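Local coordinates for protein acetyltransferase, GNAT family (PDB 2I79) that probably transfers the acetyl group of bound acetyl coenzyme A to an acceptor substrate, as other GNAT-family acetyltransferases do, at residues 23-28 against 91-96; 16-21 against 71-76; 54-59 against 78-83; 85-90 against 123-128. All coordinates share one frame; numbering follows the deposited sequence.

Contact 1 of 4, residues 23-28 against 91-96; sequences NRVSLE and FIVIGK. With ACO (acetyl coenzyme *a), chain G.
E28 and K96 illustrate how one carboxylate can tie the segment after a helix to the turn that follows a strand. From CB the E28 chain leaves anti to the carbonyl carbon (chi1 -68°) and stays extended through CG, which carries the carboxylate across to residues 94-96. There CD lies 3.6 Å from CB of K96, whose long side chain slides past in the opposite direction. At the tip OE1 receives the backbone N of K96 at 2.8 Å, met from above the carboxylate plane. A water also donates to E28 OE1, and its second hydrogen bond, 2.8 Å long, goes to I94 O, a carbonyl that W99 NE1 grips as well. OE2 has R24 NH1 3.5 Å away; the guanidinium offers it charge but no directed N-H. NH2 of the same arginine comes to the CA of G95.

Deeper in, the contact is apolar: V25 and V93 meet tip to tip, with CB of V25 3.6 Å from CG2 of V93. Along its other edge the strand serves the cofactor through I92 and I94, while F91 and V93 pair with strand 69-77. I92 N binds the acetyl oxygen O at 2.9 Å, I92 O accepts N4P, and I94 N donates to O9P at 2.8 Å, so the pantetheine arm lies along 91-94 like an added strand. N100, G104 and S105 hold the cofactor too. Strand, turn and following helix form the part of the acetyl coenzyme A site characteristic of the GNAT fold, here backed by helix 15-26.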
# COMPACT_ATOMS: atom_id res chain seq x y z
N ASN A 23 -15.01 -1.59 14.62
CA ASN A 23 -15.85 -0.39 14.73
C ASN A 23 -15.64 0.31 16.08
O ASN A 23 -15.57 1.55 16.14
CB ASN A 23 -17.33 -0.74 14.55
CG ASN A 23 -17.72 -0.89 13.10
OD1 ASN A 23 -18.61 -1.70 12.73
ND2 ASN A 23 -17.09 -0.12 12.26
N ARG A 24 -15.47 -0.49 17.12
CA ARG A 24 -15.18 0.09 18.45
C ARG A 24 -13.87 0.87 18.44
O ARG A 24 -13.86 2.03 18.77
CB ARG A 24 -15.16 -0.97 19.55
CG ARG A 24 -14.69 -0.43 20.91
CD ARG A 24 -14.95 -1.40 22.06
NE ARG A 24 -13.96 -2.50 22.19
CZ ARG A 24 -13.01 -2.64 23.14
NH1 ARG A 24 -12.82 -1.77 24.14
NH2 ARG A 24 -12.23 -3.70 23.09
N VAL A 25 -12.78 0.24 18.02
CA VAL A 25 -11.47 0.90 18.08
C VAL A 25 -11.33 2.06 17.09
O VAL A 25 -10.60 2.99 17.31
CB VAL A 25 -10.30 -0.12 17.93
CG1 VAL A 25 -10.34 -1.12 19.06
CG2 VAL A 25 -10.35 -0.83 16.56
N SER A 26 -12.09 2.03 16.00
CA SER A 26 -12.03 3.12 15.01
C SER A 26 -12.50 4.50 15.62
O SER A 26 -12.17 5.57 15.08
CB SER A 26 -12.84 2.73 13.76
OG SER A 26 -14.18 2.91 14.02
N LEU A 27 -13.21 4.42 16.75
CA LEU A 27 -13.77 5.55 17.47
C LEU A 27 -12.91 5.98 18.66
O LEU A 27 -13.14 7.05 19.24
CB LEU A 27 -15.14 5.15 18.03
CG LEU A 27 -16.22 4.76 17.04
CD1 LEU A 27 -17.39 4.23 17.80
CD2 LEU A 27 -16.61 5.95 16.18
N GLU A 28 -11.94 5.15 19.03
CA GLU A 28 -11.12 5.39 20.22
C GLU A 28 -9.94 6.32 19.94
O GLU A 28 -9.57 7.09 20.81
CB GLU A 28 -10.59 4.07 20.80
CG GLU A 28 -11.69 3.24 21.37
CD GLU A 28 -11.21 1.92 21.96
OE1 GLU A 28 -10.07 1.49 21.68
OE2 GLU A 28 -12.01 1.29 22.69
N PHE A 91 -0.47 -4.45 10.71
CA PHE A 91 -1.46 -3.60 11.38
C PHE A 91 -1.81 -4.23 12.74
O PHE A 91 -2.17 -5.41 12.78
CB PHE A 91 -2.73 -3.50 10.53
CG PHE A 91 -3.84 -2.73 11.18
CD1 PHE A 91 -3.79 -1.34 11.27
CD2 PHE A 91 -4.93 -3.39 11.71
CE1 PHE A 91 -4.83 -0.62 11.87
CE2 PHE A 91 -5.98 -2.68 12.31
CZ PHE A 91 -5.92 -1.30 12.39
N ILE A 92 -1.72 -3.45 13.83
CA ILE A 92 -2.15 -3.88 15.18
C ILE A 92 -3.04 -2.83 15.84
O ILE A 92 -2.75 -1.63 15.80
CB ILE A 92 -0.95 -4.17 16.13
CG1 ILE A 92 0.05 -5.14 15.47
CG2 ILE A 92 -1.40 -4.77 17.51
CD1 ILE A 92 1.27 -5.48 16.35
N VAL A 93 -4.11 -3.26 16.49
CA VAL A 93 -4.88 -2.34 17.31
C VAL A 93 -5.41 -3.10 18.52
O VAL A 93 -5.81 -4.26 18.39
CB VAL A 93 -6.01 -1.64 16.52
CG1 VAL A 93 -6.93 -2.67 15.86
CG2 VAL A 93 -6.78 -0.71 17.43
N ILE A 94 -5.35 -2.42 19.68
CA ILE A 94 -5.81 -2.94 20.97
C ILE A 94 -6.90 -1.98 21.47
O ILE A 94 -6.82 -0.77 21.23
CB ILE A 94 -4.66 -3.04 22.01
CG1 ILE A 94 -3.53 -3.96 21.49
CG2 ILE A 94 -5.15 -3.58 23.36
CD1 ILE A 94 -3.92 -5.44 21.32
N GLY A 95 -7.96 -2.53 22.08
CA GLY A 95 -8.96 -1.70 22.74
C GLY A 95 -8.29 -0.84 23.79
O GLY A 95 -7.43 -1.32 24.53
N LYS A 96 -8.67 0.43 23.82
CA LYS A 96 -8.04 1.43 24.65
C LYS A 96 -8.05 1.00 26.10
O LYS A 96 -7.04 1.04 26.79
CB LYS A 96 -8.75 2.78 24.48
CG LYS A 96 -8.01 3.97 25.11
CD LYS A 96 -8.59 5.32 24.64
CE LYS A 96 -7.99 6.47 25.46
NZ LYS A 96 -8.20 7.86 24.91
N1A ACO G . 5.28 7.06 24.73
C2A ACO G . 6.15 6.03 24.77
N3A ACO G . 5.81 4.80 25.20
C4A ACO G . 4.55 4.54 25.62
C5A ACO G . 3.55 5.60 25.59
C6A ACO G . 3.99 6.91 25.10
N6A ACO G . 3.11 7.94 25.05
N7A ACO G . 2.41 5.07 26.06
C8A ACO G . 2.68 3.76 26.36
N9A ACO G . 3.97 3.45 26.09
C1B ACO G . 4.73 2.18 26.22
C2B ACO G . 4.49 1.29 27.43
O2B ACO G . 5.30 1.66 28.55
C3B ACO G . 4.93 -0.04 26.88
O3B ACO G . 6.33 -0.17 26.76
P3B ACO G . 7.24 -1.09 27.71
O7A ACO G . 7.15 -0.18 28.93
O8A ACO G . 8.60 -1.20 27.06
O9A ACO G . 6.56 -2.43 27.80
C4B ACO G . 4.46 0.01 25.43
O4B ACO G . 4.47 1.39 25.07
C5B ACO G . 3.07 -0.61 25.30
O5B ACO G . 3.29 -2.02 25.13
P1A ACO G . 2.04 -3.01 25.25
O1A ACO G . 1.26 -2.71 26.50
O2A ACO G . 2.60 -4.40 24.97
O3A ACO G . 1.13 -2.45 24.04
P2A ACO G . -0.47 -2.06 24.06
O4A ACO G . -0.82 -0.75 24.77
O5A ACO G . -1.16 -3.34 24.44
O6A ACO G . -0.58 -1.81 22.45
CBP ACO G . -0.85 -0.09 20.73
CCP ACO G . 0.01 -0.66 21.84
CDP ACO G . -0.07 1.06 20.08
CEP ACO G . -1.16 -1.21 19.74
CAP ACO G . -2.15 0.46 21.33
OAP ACO G . -1.91 1.60 22.19
C9P ACO G . -3.15 0.83 20.24
O9P ACO G . -3.86 -0.03 19.76
N8P ACO G . -3.21 2.10 19.86
C7P ACO G . -4.14 2.64 18.86
C6P ACO G . -3.97 2.05 17.47
C5P ACO G . -2.55 2.20 16.99
O5P ACO G . -2.02 3.29 17.03
N4P ACO G . -1.94 1.10 16.55
C3P ACO G . -0.57 1.09 16.05
C2P ACO G . -0.42 1.73 14.68
S1P ACO G . -1.33 0.78 13.49
C ACO G . -0.37 -0.28 12.70
O ACO G . 0.05 -1.14 13.43
CH3 ACO G . -0.12 -0.09 11.21
O HOH W 1 -7.87 1.68 20.32

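Contact 2 of 4, residues 16-21 against 71-76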
# COMPACT_ATOMS: atom_id res chain seq x y z
N ALA A 16 -18.42 -11.37 12.78
CA ALA A 16 -19.34 -10.39 13.36
C ALA A 16 -18.68 -9.69 14.53
O ALA A 16 -18.77 -8.47 14.66
CB ALA A 16 -20.68 -11.10 13.81
N GLU A 17 -18.03 -10.48 15.39
CA GLU A 17 -17.32 -9.92 16.56
C GLU A 17 -16.14 -9.07 16.12
O GLU A 17 -15.87 -8.04 16.73
CB GLU A 17 -16.82 -11.01 17.50
CG GLU A 17 -17.88 -11.79 18.26
CD GLU A 17 -17.31 -13.11 18.80
OE1 GLU A 17 -16.56 -13.05 19.81
OE2 GLU A 17 -17.59 -14.18 18.21
N LEU A 18 -15.45 -9.50 15.08
CA LEU A 18 -14.31 -8.76 14.57
C LEU A 18 -14.75 -7.45 13.94
O LEU A 18 -14.09 -6.45 14.12
CB LEU A 18 -13.51 -9.61 13.57
CG LEU A 18 -12.25 -8.95 12.96
CD1 LEU A 18 -11.32 -8.30 14.03
CD2 LEU A 18 -11.53 -9.98 12.13
N VAL A 19 -15.88 -7.45 13.22
CA VAL A 19 -16.43 -6.20 12.69
C VAL A 19 -16.76 -5.26 13.86
O VAL A 19 -16.46 -4.07 13.84
CB VAL A 19 -17.69 -6.41 11.76
CG1 VAL A 19 -18.43 -5.05 11.51
CG2 VAL A 19 -17.32 -7.04 10.43
N ALA A 20 -17.39 -5.83 14.89
CA ALA A 20 -17.80 -5.06 16.07
C ALA A 20 -16.59 -4.41 16.77
O ALA A 20 -16.60 -3.19 17.11
CB ALA A 20 -18.55 -5.98 17.02
N PHE A 21 -15.54 -5.21 16.97
CA PHE A 21 -14.32 -4.73 17.59
C PHE A 21 -13.65 -3.63 16.76
O PHE A 21 -13.15 -2.62 17.30
CB PHE A 21 -13.34 -5.89 17.80
CG PHE A 21 -12.01 -5.45 18.30
CD1 PHE A 21 -11.85 -4.99 19.61
CD2 PHE A 21 -10.91 -5.44 17.46
CE1 PHE A 21 -10.64 -4.56 20.06
CE2 PHE A 21 -9.69 -4.99 17.92
CZ PHE A 21 -9.56 -4.56 19.21
N ALA A 71 -10.08 -8.41 22.23
CA ALA A 71 -9.43 -7.27 22.84
C ALA A 71 -8.36 -6.62 21.93
O ALA A 71 -7.98 -5.46 22.16
CB ALA A 71 -8.81 -7.68 24.18
N GLY A 72 -7.89 -7.37 20.93
CA GLY A 72 -6.84 -6.91 20.03
C GLY A 72 -6.72 -7.74 18.77
O GLY A 72 -7.18 -8.87 18.71
N ILE A 73 -6.15 -7.15 17.72
CA ILE A 73 -5.86 -7.88 16.49
C ILE A 73 -4.52 -7.48 15.92
O ILE A 73 -4.07 -6.35 16.09
CB ILE A 73 -6.95 -7.66 15.40
CG1 ILE A 73 -6.97 -6.23 14.88
CG2 ILE A 73 -8.32 -8.08 15.94
CD1 ILE A 73 -6.30 -6.09 13.48
N VAL A 74 -3.84 -8.44 15.31
CA VAL A 74 -2.68 -8.16 14.49
C VAL A 74 -2.97 -8.75 13.10
O VAL A 74 -3.46 -9.87 12.96
CB VAL A 74 -1.31 -8.63 15.12
CG1 VAL A 74 -1.32 -10.08 15.52
CG2 VAL A 74 -0.13 -8.34 14.14
N ASN A 75 -2.69 -7.95 12.08
CA ASN A 75 -2.98 -8.30 10.71
C ASN A 75 -1.69 -8.22 9.91
O ASN A 75 -0.96 -7.22 9.96
CB ASN A 75 -3.97 -7.28 10.20
CG ASN A 75 -4.94 -7.86 9.25
OD1 ASN A 75 -4.88 -7.57 8.06
ND2 ASN A 75 -5.84 -8.70 9.76
N ILE A 76 -1.36 -9.30 9.20
CA ILE A 76 -0.37 -9.21 8.14
C ILE A 76 -1.04 -9.38 6.79
O ILE A 76 -1.76 -10.34 6.54
CB ILE A 76 0.75 -10.22 8.27
CG1 ILE A 76 1.47 -10.05 9.61
CG2 ILE A 76 1.70 -10.04 7.09
CD1 ILE A 76 2.47 -11.15 9.88
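F21 reaches the backbone of A71 and G72 and lies beside I73, and these residues show how a helix is seated on a sheet by a ring and two branched aliphatic side chains. F21 loses the most surface. Its CG stands anti to the backbone N (chi1 174°), which sends the ring off the helix and down to the strand, where CZ comes to 3.5 Å from A71 O and 3.7 Å from the CA of G72. That carbonyl is already engaged by the backbone N of G95 in the next strand, so the ring covers a satisfied acceptor.

I73 gives its CG2 methyl to the helix. This branch, anti to the carbonyl carbon while CG1 takes the position between N and C, touches CE2 of F21 at 3.9 Å and CD1 of L18 at 3.6 Å; the L18 and I73 side chains cross at about a right angle. A71, by contrast, contributes backbone: its methyl points away from the helix and packs on L66 and L103. A71 and G72 both face A64 in a classic beta bulge.

Helix 16-21 crosses strand 71-76 at -99°, with 10.0 Å between the axes. No hydrogen bond joins the two segments, so these two segments meet through shape and hydrophobic burial, and the strand's backbone bonds go to its neighbours in the sheet.

Contact 3 of 4, residues 54-59 against 78-83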
# COMPACT_ATOMS: atom_id res chain seq x y z
N ALA A 54 -6.81 -16.99 6.16
CA ALA A 54 -6.53 -18.37 6.57
C ALA A 54 -5.99 -19.21 5.40
O ALA A 54 -5.14 -20.08 5.60
CB ALA A 54 -7.78 -19.03 7.14
N SER A 55 -6.48 -18.93 4.19
CA SER A 55 -6.15 -19.72 3.01
C SER A 55 -4.91 -19.23 2.26
O SER A 55 -4.54 -19.83 1.25
CB SER A 55 -7.31 -19.70 2.03
OG SER A 55 -6.85 -19.36 0.73
N SER A 56 -4.31 -18.13 2.72
CA SER A 56 -3.14 -17.51 2.08
C SER A 56 -1.92 -17.86 2.91
O SER A 56 -1.98 -17.84 4.15
CB SER A 56 -3.35 -15.98 2.04
OG SER A 56 -2.18 -15.28 1.67
N ASP A 57 -0.81 -18.15 2.26
CA ASP A 57 0.36 -18.60 3.01
C ASP A 57 1.30 -17.46 3.45
O ASP A 57 2.23 -17.70 4.19
CB ASP A 57 1.13 -19.70 2.25
CG ASP A 57 1.35 -19.36 0.79
OD1 ASP A 57 1.47 -18.15 0.44
OD2 ASP A 57 1.41 -20.33 -0.03
N ASN A 58 1.06 -16.24 2.98
CA ASN A 58 1.89 -15.10 3.36
C ASN A 58 1.08 -13.98 4.04
O ASN A 58 1.56 -12.87 4.24
CB ASN A 58 2.72 -14.59 2.15
CG ASN A 58 1.89 -13.83 1.09
OD1 ASN A 58 0.67 -13.92 1.03
ND2 ASN A 58 2.58 -13.12 0.24
N GLN A 59 -0.14 -14.31 4.43
CA GLN A 59 -0.96 -13.40 5.17
C GLN A 59 -1.55 -14.08 6.41
O GLN A 59 -1.63 -15.31 6.46
CB GLN A 59 -2.07 -12.86 4.27
CG GLN A 59 -1.58 -12.12 3.03
CD GLN A 59 -2.72 -11.63 2.17
OE1 GLN A 59 -3.35 -12.41 1.44
NE2 GLN A 59 -3.01 -10.35 2.24
N ALA A 78 -0.39 -8.78 2.39
CA ALA A 78 0.70 -8.95 1.42
C ALA A 78 0.18 -9.12 0.00
O ALA A 78 -0.84 -9.78 -0.22
CB ALA A 78 1.56 -10.14 1.80
N ASP A 79 0.91 -8.56 -0.95
CA ASP A 79 0.68 -8.81 -2.38
C ASP A 79 1.22 -10.15 -2.80
O ASP A 79 2.04 -10.72 -2.10
CB ASP A 79 1.34 -7.70 -3.19
CG ASP A 79 0.60 -6.39 -3.06
OD1 ASP A 79 -0.51 -6.36 -2.46
OD2 ASP A 79 1.11 -5.38 -3.57
N GLN A 80 0.77 -10.64 -3.95
CA GLN A 80 1.07 -12.00 -4.38
C GLN A 80 2.10 -12.11 -5.51
O GLN A 80 2.64 -13.19 -5.73
CB GLN A 80 -0.22 -12.75 -4.79
CG GLN A 80 -1.22 -13.01 -3.64
CD GLN A 80 -0.57 -13.59 -2.40
OE1 GLN A 80 -0.66 -13.01 -1.31
NE2 GLN A 80 0.18 -14.68 -2.58
N ARG A 81 2.40 -11.01 -6.20
CA ARG A 81 3.49 -10.99 -7.21
C ARG A 81 4.86 -11.23 -6.60
O ARG A 81 5.16 -10.72 -5.50
CB ARG A 81 3.51 -9.66 -7.95
CG ARG A 81 2.41 -9.57 -9.02
CD ARG A 81 2.47 -8.27 -9.76
NE ARG A 81 1.72 -8.30 -11.03
CZ ARG A 81 0.46 -7.87 -11.18
NH1 ARG A 81 -0.23 -7.38 -10.15
NH2 ARG A 81 -0.11 -7.93 -12.37
N LYS A 82 5.70 -12.00 -7.29
CA LYS A 82 6.96 -12.42 -6.69
C LYS A 82 7.93 -11.28 -6.38
O LYS A 82 8.78 -11.44 -5.49
CB LYS A 82 7.66 -13.52 -7.50
CG LYS A 82 8.22 -13.09 -8.83
CD LYS A 82 9.76 -12.76 -8.76
CE LYS A 82 10.45 -12.86 -10.14
NZ LYS A 82 9.64 -12.21 -11.24
N ARG A 83 7.79 -10.14 -7.08
CA ARG A 83 8.60 -8.96 -6.77
C ARG A 83 8.50 -8.59 -5.29
O ARG A 83 9.49 -8.22 -4.69
CB ARG A 83 8.21 -7.74 -7.61
CG ARG A 83 9.29 -6.58 -7.58
CD ARG A 83 10.06 -6.42 -8.91
NE ARG A 83 10.48 -7.72 -9.42
CZ ARG A 83 10.35 -8.19 -10.64
NH1 ARG A 83 9.84 -7.50 -11.64
NH2 ARG A 83 10.79 -9.41 -10.86
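N58 packs against A78 and D79 in the tight part of this contact. Its CG takes the position between backbone N and carbonyl carbon (chi1 73°), and from there ND2 reaches the methyl of A78, 3.5 Å from CB. ND2 also makes a weak bond of 3.4 Å to D79 O, but its stronger partner is R85 O, so the buried amide is held mainly by R85 O, with D79 O a weak second acceptor. The A78 methyl is hemmed in further by N58 O at 3.7 Å and by CG of Q59 at 3.9 Å, while I120 and L121 pack on the asparagine.

The contact joins the turn that leads from helix 43-55 into strand 60-66 to the loop linking strands 69-77 and 87-94, antiparallel neighbours in the central sheet of the GNAT fold.

Toward solvent the packing thins. Q80 leans in with its chain bent at chi2 and remains exposed; S56 brings only a small patch of surface. R81, K82 and R83 form the side turned to the second subunit, away from residues 54-59: K82 makes a salt bridge with D35 of that chain, and R83 donates to T32 O of the same neighbour.

Contact 4 of 4, residues 85-90 against 123-128; sequences RHIGDL and RLQLTV. With ACO (acetyl coenzyme *a), chain G.
Q125 and D89 stand side by side on one face of a parallel strand pair, and their conformations show how side chains can reinforce a sheet's own bonds. Q125 places CG between backbone N and carbonyl carbon (chi1 70°) and then runs straight, which brings its amide within reach of D89 and R123. NE2 donates to D89 OD1 at 2.8 Å, meeting that oxygen's syn lone pair, with the oxygen close to the amide plane. OE1 accepts NH1 of R123 at 3.1 Å, on a lone pair in the carbonyl plane; the two bonds fix the rotation of the amide. R123 starts extended and bends at chi3, and its guanidinium is further held by E147 and by E151 O of the second subunit.

I87 lies beside these groups on the same face. With CG1 anti to the carbonyl carbon (chi1 -56°), its CG2 methyl meets Q125 CD at 3.5 Å, while CG1 runs alongside CD of R123 at 4.0 Å. On the other face L124 lays CD2 against the CA of G88, also 4.0 Å apart.

Between the two backbones G88 N binds R123 O at 2.8 Å, and L90 N binds Q125 O at the same length. Beyond this the strands draw apart, the CA atoms of L90 and L126 being 5.6 Å from each other. L126 CD1 touches the acetyl CH3 of the cofactor there. The pair forms the two strands of the beta-alpha-beta unit built on helix 103-117, and their splaying at the acetyl group is a hallmark of the GNAT fold.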
# COMPACT_ATOMS: atom_id res chain seq x y z
N ARG A 85 6.18 -10.43 -2.82
CA ARG A 85 5.45 -11.48 -2.08
C ARG A 85 6.01 -11.76 -0.66
O ARG A 85 5.31 -12.27 0.21
CB ARG A 85 5.46 -12.76 -2.94
CG ARG A 85 4.67 -13.91 -2.41
CD ARG A 85 4.18 -14.84 -3.53
NE ARG A 85 5.28 -15.52 -4.20
CZ ARG A 85 5.30 -15.89 -5.49
NH1 ARG A 85 4.30 -15.62 -6.33
NH2 ARG A 85 6.37 -16.54 -5.95
N HIS A 86 7.26 -11.38 -0.44
CA HIS A 86 8.01 -11.59 0.81
C HIS A 86 7.83 -10.46 1.83
O HIS A 86 8.40 -10.53 2.91
CB HIS A 86 9.51 -11.72 0.48
CG HIS A 86 10.07 -10.51 -0.20
ND1 HIS A 86 10.76 -9.53 0.49
CD2 HIS A 86 9.92 -10.05 -1.46
CE1 HIS A 86 11.08 -8.56 -0.35
NE2 HIS A 86 10.57 -8.85 -1.53
N ILE A 87 7.04 -9.45 1.48
CA ILE A 87 6.79 -8.27 2.31
C ILE A 87 5.37 -8.30 2.92
O ILE A 87 4.37 -8.29 2.19
CB ILE A 87 6.91 -6.97 1.47
CG1 ILE A 87 8.27 -6.88 0.76
CG2 ILE A 87 6.67 -5.74 2.34
CD1 ILE A 87 8.34 -5.79 -0.29
N GLY A 88 5.30 -8.34 4.25
CA GLY A 88 4.05 -8.28 4.99
C GLY A 88 3.85 -6.90 5.57
O GLY A 88 4.74 -6.36 6.24
N ASP A 89 2.70 -6.31 5.27
CA ASP A 89 2.30 -5.03 5.84
C ASP A 89 1.58 -5.32 7.13
O ASP A 89 0.57 -6.06 7.13
CB ASP A 89 1.38 -4.30 4.87
CG ASP A 89 2.10 -3.94 3.56
OD1 ASP A 89 3.05 -3.15 3.64
OD2 ASP A 89 1.73 -4.48 2.48
N LEU A 90 2.09 -4.76 8.22
CA LEU A 90 1.59 -5.06 9.56
C LEU A 90 0.58 -3.98 10.02
O LEU A 90 0.75 -2.79 9.74
CB LEU A 90 2.79 -5.21 10.53
CG LEU A 90 2.73 -5.97 11.87
CD1 LEU A 90 2.44 -7.45 11.78
CD2 LEU A 90 4.10 -5.82 12.57
N ARG A 123 10.30 -9.75 5.16
CA ARG A 123 10.24 -8.36 5.60
C ARG A 123 8.84 -8.04 6.14
O ARG A 123 7.82 -8.48 5.57
CB ARG A 123 10.61 -7.40 4.45
CG ARG A 123 10.16 -5.94 4.71
CD ARG A 123 10.43 -4.96 3.56
NE ARG A 123 11.52 -4.21 4.01
CZ ARG A 123 11.50 -3.02 4.60
NH1 ARG A 123 10.44 -2.25 4.71
NH2 ARG A 123 12.66 -2.56 5.00
N LEU A 124 8.81 -7.33 7.27
CA LEU A 124 7.60 -6.70 7.79
C LEU A 124 7.77 -5.18 7.83
O LEU A 124 8.86 -4.65 8.07
CB LEU A 124 7.21 -7.23 9.19
CG LEU A 124 7.00 -8.74 9.34
CD1 LEU A 124 6.79 -9.10 10.81
CD2 LEU A 124 5.82 -9.25 8.49
N GLN A 125 6.68 -4.48 7.57
CA GLN A 125 6.71 -3.05 7.46
C GLN A 125 5.36 -2.43 7.79
O GLN A 125 4.31 -3.10 7.71
CB GLN A 125 7.12 -2.65 6.04
CG GLN A 125 6.06 -2.95 4.96
CD GLN A 125 6.50 -2.50 3.58
OE1 GLN A 125 7.69 -2.35 3.31
NE2 GLN A 125 5.53 -2.28 2.69
N LEU A 126 5.41 -1.16 8.18
CA LEU A 126 4.24 -0.32 8.38
C LEU A 126 4.68 1.12 8.33
O LEU A 126 5.86 1.41 8.23
CB LEU A 126 3.59 -0.57 9.72
CG LEU A 126 4.37 -0.26 11.01
CD1 LEU A 126 3.32 -0.18 12.06
CD2 LEU A 126 5.41 -1.28 11.40
N THR A 127 3.70 2.01 8.35
CA THR A 127 3.90 3.42 8.57
C THR A 127 3.12 3.73 9.85
O THR A 127 2.07 3.13 10.09
CB THR A 127 3.36 4.28 7.43
OG1 THR A 127 1.96 4.10 7.37
CG2 THR A 127 3.93 3.87 6.09
N VAL A 128 3.65 4.67 10.63
CA VAL A 128 3.12 5.04 11.95
C VAL A 128 3.19 6.57 12.07
O VAL A 128 4.24 7.15 11.78
CB VAL A 128 3.98 4.41 13.13
CG1 VAL A 128 3.39 4.76 14.51
CG2 VAL A 128 4.05 2.88 12.99
N1A ACO G . 5.28 7.06 24.73
C2A ACO G . 6.15 6.03 24.77
N3A ACO G . 5.81 4.80 25.20
C4A ACO G . 4.55 4.54 25.62
C5A ACO G . 3.55 5.60 25.59
C6A ACO G . 3.99 6.91 25.10
N6A ACO G . 3.11 7.94 25.05
N7A ACO G . 2.41 5.07 26.06
C8A ACO G . 2.68 3.76 26.36
N9A ACO G . 3.97 3.45 26.09
C1B ACO G . 4.73 2.18 26.22
C2B ACO G . 4.49 1.29 27.43
O2B ACO G . 5.30 1.66 28.55
C3B ACO G . 4.93 -0.04 26.88
O3B ACO G . 6.33 -0.17 26.76
P3B ACO G . 7.24 -1.09 27.71
O7A ACO G . 7.15 -0.18 28.93
O8A ACO G . 8.60 -1.20 27.06
O9A ACO G . 6.56 -2.43 27.80
C4B ACO G . 4.46 0.01 25.43
O4B ACO G . 4.47 1.39 25.07
C5B ACO G . 3.07 -0.61 25.30
O5B ACO G . 3.29 -2.02 25.13
P1A ACO G . 2.04 -3.01 25.25
O1A ACO G . 1.26 -2.71 26.50
O2A ACO G . 2.60 -4.40 24.97
O3A ACO G . 1.13 -2.45 24.04
P2A ACO G . -0.47 -2.06 24.06
O4A ACO G . -0.82 -0.75 24.77
O5A ACO G . -1.16 -3.34 24.44
O6A ACO G . -0.58 -1.81 22.45
CBP ACO G . -0.85 -0.09 20.73
CCP ACO G . 0.01 -0.66 21.84
CDP ACO G . -0.07 1.06 20.08
CEP ACO G . -1.16 -1.21 19.74
CAP ACO G . -2.15 0.46 21.33
OAP ACO G . -1.91 1.60 22.19
C9P ACO G . -3.15 0.83 20.24
O9P ACO G . -3.86 -0.03 19.76
N8P ACO G . -3.21 2.10 19.86
C7P ACO G . -4.14 2.64 18.86
C6P ACO G . -3.97 2.05 17.47
C5P ACO G . -2.55 2.20 16.99
O5P ACO G . -2.02 3.29 17.03
N4P ACO G . -1.94 1.10 16.55
C3P ACO G . -0.57 1.09 16.05
C2P ACO G . -0.42 1.73 14.68
S1P ACO G . -1.33 0.78 13.49
C ACO G . -0.37 -0.28 12.70
O ACO G . 0.05 -1.14 13.43
CH3 ACO G . -0.12 -0.09 11.21

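How the contacts relate
Contacts 2 and 4 are buried, contacts 1 and 3 only partly. Contact 2 has no hydrogen bond across its segments, whereas contact 1, which shares helix 15-26 with it, adds a carboxylate and a water at a partly exposed turn; the two adjoin through neighbouring strands of the sheet. Contacts 1 and 4 use successive halves of strand 87-94 and both touch the cofactor, yet one packs helix on strand and the other pairs strands. Contact 3 lies farthest out, its centre about 16 Å from the centre of the chain, and is held by an amide and a methyl. It touches contact 4 near the start of strand 87-94, and both reach the second subunit.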